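Local coordinates for uncharacterized protein (Legionella pneumophila subsp. pneumophila str. Philadelphia 1, PDB 4RXI), which is of unknown function but is probably a RavJ-family, peptidase-like protein linked to metaeffector activity, this being its helical C-terminal domain, at residues I41-R46 and E137-I142. Sequence-based numbering, arbitrary orientation.
Sequences IMNDPR and EQIGFI
At the C-terminal end of helix 135-138, the Asn-43 carboxamide, just past the end of helix 27-42, forms two hydrogen bonds to the main chain. Asn-43 OD1 accepts from Gly-140 N at 2.8 Å, almost straight (175°) and on a lone pair in the carbonyl plane, while Asn-43 ND2 donates to Gln-138 O at 2.9 Å. The second bond leaves close to the plane of the Asn-43 amide but meets the Gln-138 carbonyl tilted from its plane. With both the oxygen and the nitrogen engaged, the two bonds should hold the amide against rotation, and the donor and acceptor they meet agree with the O/N assignment; Gln-39 adds a weak bond to ND2.

Gly-140 is the second residue of a type I beta turn, Ile-139 to Ile-142, closed by Ile-142 N to Ile-139 O at 3.2 Å, and Gln-138 is the last residue of helix 135-138. Ile-139, between them, is the first residue whose backbone is no longer helical. Within the all-helical DUF5617 domain, the contact thus joins the end of helix 27-42 to the last modelled residues of the chain. Selenomethionine Met-42 makes the apolar part: its CB lies 3.8 Å from Ile-139 CD1, and bends at chi2 (-38°) and chi3 (-55°) bring Met-42 CE to 3.8 Å from Phe-141 CZ. Phe-141 CE2 lies 3.5 Å from Met-42 O, which sits at the ring edge in its plane, and Ile-139 CG2 lies over one face, toward the rim. Ala-61, Ile-62 and Val-65 of helix 55-70 pack against Met-42.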
ATOM      1  N   ILE A  41       6.325   0.440   6.658  1.00 16.69           N
ATOM      2  CA  ILE A  41       5.454   1.414   7.303  1.00 21.67           C
ATOM      3  C   ILE A  41       4.362   0.737   8.138  1.00 21.61           C
ATOM      4  O   ILE A  41       4.116   1.141   9.271  1.00 19.17           O
ATOM      5  CB  ILE A  41       4.802   2.349   6.269  1.00 18.82           C
ATOM      6  CG1 ILE A  41       5.868   3.248   5.643  1.00 22.32           C
ATOM      7  CG2 ILE A  41       3.721   3.213   6.943  1.00 15.17           C
ATOM      8  CD1 ILE A  41       5.420   3.906   4.364  1.00 22.29           C
HETATM    9  N   MSE A  42       3.715  -0.298   7.595  1.00 19.23           N
HETATM   10  CA  MSE A  42       2.645  -0.962   8.337  1.00 20.30           C
HETATM   11  C   MSE A  42       3.160  -1.703   9.571  1.00 21.61           C
HETATM   12  O   MSE A  42       2.428  -1.867  10.540  1.00 24.69           O
HETATM   13  CB  MSE A  42       1.880  -1.943   7.446  1.00 20.45           C
HETATM   14  CG  MSE A  42       1.065  -1.282   6.356  1.00 23.36           C
HETATM   15 SE   MSE A  42       0.173   0.402   6.837  0.64 22.87          SE
HETATM   16  CE  MSE A  42      -0.854  -0.122   8.426  1.00 17.04           C
ATOM     17  N   ASN A  43       4.413  -2.146   9.543  1.00 17.84           N
ATOM     18  CA  ASN A  43       4.989  -2.830  10.694  1.00 22.92           C
ATOM     19  C   ASN A  43       5.557  -1.872  11.751  1.00 29.58           C
ATOM     20  O   ASN A  43       6.119  -2.314  12.749  1.00 33.74           O
ATOM     21  CB  ASN A  43       6.090  -3.794  10.242  1.00 20.99           C
ATOM     22  CG  ASN A  43       5.536  -5.091   9.673  1.00 25.70           C
ATOM     23  OD1 ASN A  43       4.624  -5.690  10.238  1.00 30.76           O
ATOM     24  ND2 ASN A  43       6.095  -5.531   8.555  1.00 25.25           N
ATOM     25  N   ASP A  44       5.428  -0.568  11.513  1.00 30.00           N
ATOM     26  CA  ASP A  44       5.878   0.454  12.460  1.00 28.62           C
ATOM     27  C   ASP A  44       5.162   0.306  13.811  1.00 30.84           C
ATOM     28  O   ASP A  44       3.934   0.216  13.859  1.00 29.74           O
ATOM     29  CB  ASP A  44       5.640   1.850  11.869  1.00 28.47           C
ATOM     30  CG  ASP A  44       6.328   2.960  12.655  1.00 35.90           C
ATOM     31  OD1 ASP A  44       6.108   3.067  13.878  1.00 32.57           O
ATOM     32  OD2 ASP A  44       7.083   3.743  12.037  1.00 45.49           O
ATOM     33  N   PRO A  45       5.931   0.302  14.917  1.00 33.06           N
ATOM     34  CA  PRO A  45       5.360   0.122  16.259  1.00 39.03           C
ATOM     35  C   PRO A  45       4.301   1.177  16.612  1.00 34.41           C
ATOM     36  O   PRO A  45       3.389   0.904  17.393  1.00 38.63           O
ATOM     37  CB  PRO A  45       6.577   0.256  17.182  1.00 40.42           C
ATOM     38  CG  PRO A  45       7.768   0.071  16.315  1.00 44.11           C
ATOM     39  CD  PRO A  45       7.384   0.534  14.954  1.00 34.08           C
ATOM     40  N   ARG A  46       4.414   2.362  16.020  1.00 32.86           N
ATOM     41  CA  ARG A  46       3.522   3.469  16.349  1.00 37.94           C
ATOM     42  C   ARG A  46       2.087   3.259  15.875  1.00 38.46           C
ATOM     43  O   ARG A  46       1.212   4.040  16.226  1.00 39.35           O
ATOM     44  CB  ARG A  46       4.061   4.783  15.771  1.00 35.43           C
ATOM     45  CG  ARG A  46       5.410   5.207  16.356  1.00 41.69           C
ATOM     46  CD  ARG A  46       5.729   6.659  16.049  1.00 54.84           C
ATOM     47  NE  ARG A  46       5.520   6.975  14.636  1.00 65.77           N
ATOM     48  CZ  ARG A  46       6.430   6.799  13.680  1.00 69.35           C
ATOM     49  NH1 ARG A  46       6.144   7.116  12.422  1.00 66.49           N
ATOM     50  NH2 ARG A  46       7.627   6.303  13.979  1.00 67.75           N
ATOM     51  N   GLU A 137       2.000 -12.030   4.468  1.00 25.77           N
ATOM     52  CA  GLU A 137       2.960 -12.738   5.296  1.00 35.39           C
ATOM     53  C   GLU A 137       3.942 -11.764   5.938  1.00 42.61           C
ATOM     54  O   GLU A 137       4.403 -11.991   7.056  1.00 51.11           O
ATOM     55  CB  GLU A 137       3.699 -13.798   4.470  1.00 37.61           C
ATOM     56  CG  GLU A 137       2.883 -15.082   4.278  1.00 55.79           C
ATOM     57  CD  GLU A 137       2.940 -15.644   2.862  1.00 69.75           C
ATOM     58  OE1 GLU A 137       4.055 -15.804   2.320  1.00 76.51           O
ATOM     59  OE2 GLU A 137       1.864 -15.932   2.290  1.00 70.65           O
ATOM     60  N   GLN A 138       4.232 -10.667   5.240  1.00 33.76           N
ATOM     61  CA  GLN A 138       5.246  -9.711   5.686  1.00 30.39           C
ATOM     62  C   GLN A 138       4.729  -8.767   6.768  1.00 30.16           C
ATOM     63  O   GLN A 138       5.505  -8.188   7.529  1.00 27.97           O
ATOM     64  CB  GLN A 138       5.760  -8.901   4.498  1.00 31.79           C
ATOM     65  CG  GLN A 138       6.538  -9.722   3.480  1.00 37.44           C
ATOM     66  CD  GLN A 138       7.105  -8.870   2.349  1.00 48.75           C
ATOM     67  OE1 GLN A 138       7.764  -7.852   2.587  1.00 54.94           O
ATOM     68  NE2 GLN A 138       6.851  -9.285   1.114  1.00 45.04           N
ATOM     69  N   ILE A 139       3.417  -8.609   6.848  1.00 24.28           N
ATOM     70  CA  ILE A 139       2.862  -7.668   7.802  1.00 19.55           C
ATOM     71  C   ILE A 139       2.414  -8.409   9.055  1.00 30.15           C
ATOM     72  O   ILE A 139       1.598  -9.326   8.991  1.00 28.13           O
ATOM     73  CB  ILE A 139       1.710  -6.874   7.176  1.00 25.30           C
ATOM     74  CG1 ILE A 139       2.272  -5.957   6.078  1.00 19.72           C
ATOM     75  CG2 ILE A 139       0.999  -6.041   8.229  1.00 24.43           C
ATOM     76  CD1 ILE A 139       1.224  -5.098   5.405  1.00 19.61           C
ATOM     77  N   GLY A 140       2.988  -8.017  10.189  1.00 29.95           N
ATOM     78  CA  GLY A 140       2.765  -8.701  11.450  1.00 26.69           C
ATOM     79  C   GLY A 140       1.321  -8.863  11.888  1.00 35.09           C
ATOM     80  O   GLY A 140       0.935  -9.935  12.351  1.00 43.58           O
ATOM     81  N   PHE A 141       0.504  -7.824  11.749  1.00 30.45           N
ATOM     82  CA  PHE A 141      -0.855  -7.913  12.283  1.00 28.62           C
ATOM     83  C   PHE A 141      -1.851  -8.641  11.378  1.00 30.07           C
ATOM     84  O   PHE A 141      -3.054  -8.618  11.645  1.00 31.92           O
ATOM     85  CB  PHE A 141      -1.402  -6.520  12.618  1.00 28.09           C
ATOM     86  CG  PHE A 141      -1.451  -5.563  11.451  1.00 25.77           C
ATOM     87  CD1 PHE A 141      -2.499  -5.601  10.546  1.00 26.34           C
ATOM     88  CD2 PHE A 141      -0.488  -4.571  11.309  1.00 28.69           C
ATOM     89  CE1 PHE A 141      -2.568  -4.694   9.490  1.00 27.42           C
ATOM     90  CE2 PHE A 141      -0.547  -3.663  10.264  1.00 27.89           C
ATOM     91  CZ  PHE A 141      -1.591  -3.722   9.353  1.00 26.04           C
ATOM     92  N   ILE A 142      -1.365  -9.292  10.325  1.00 26.59           N
ATOM     93  CA  ILE A 142      -2.245 -10.020   9.412  1.00 34.94           C
ATOM     94  C   ILE A 142      -1.970 -11.518   9.433  1.00 40.43           C
ATOM     95  O   ILE A 142      -0.817 -11.941   9.508  1.00 46.11           O
ATOM     96  CB  ILE A 142      -2.105  -9.491   7.962  1.00 34.71           C
ATOM     97  CG1 ILE A 142      -2.394  -7.988   7.935  1.00 36.43           C
ATOM     98  CG2 ILE A 142      -3.020 -10.262   7.005  1.00 33.50           C
ATOM     99  CD1 ILE A 142      -2.674  -7.431   6.579  1.00 29.45           C
TER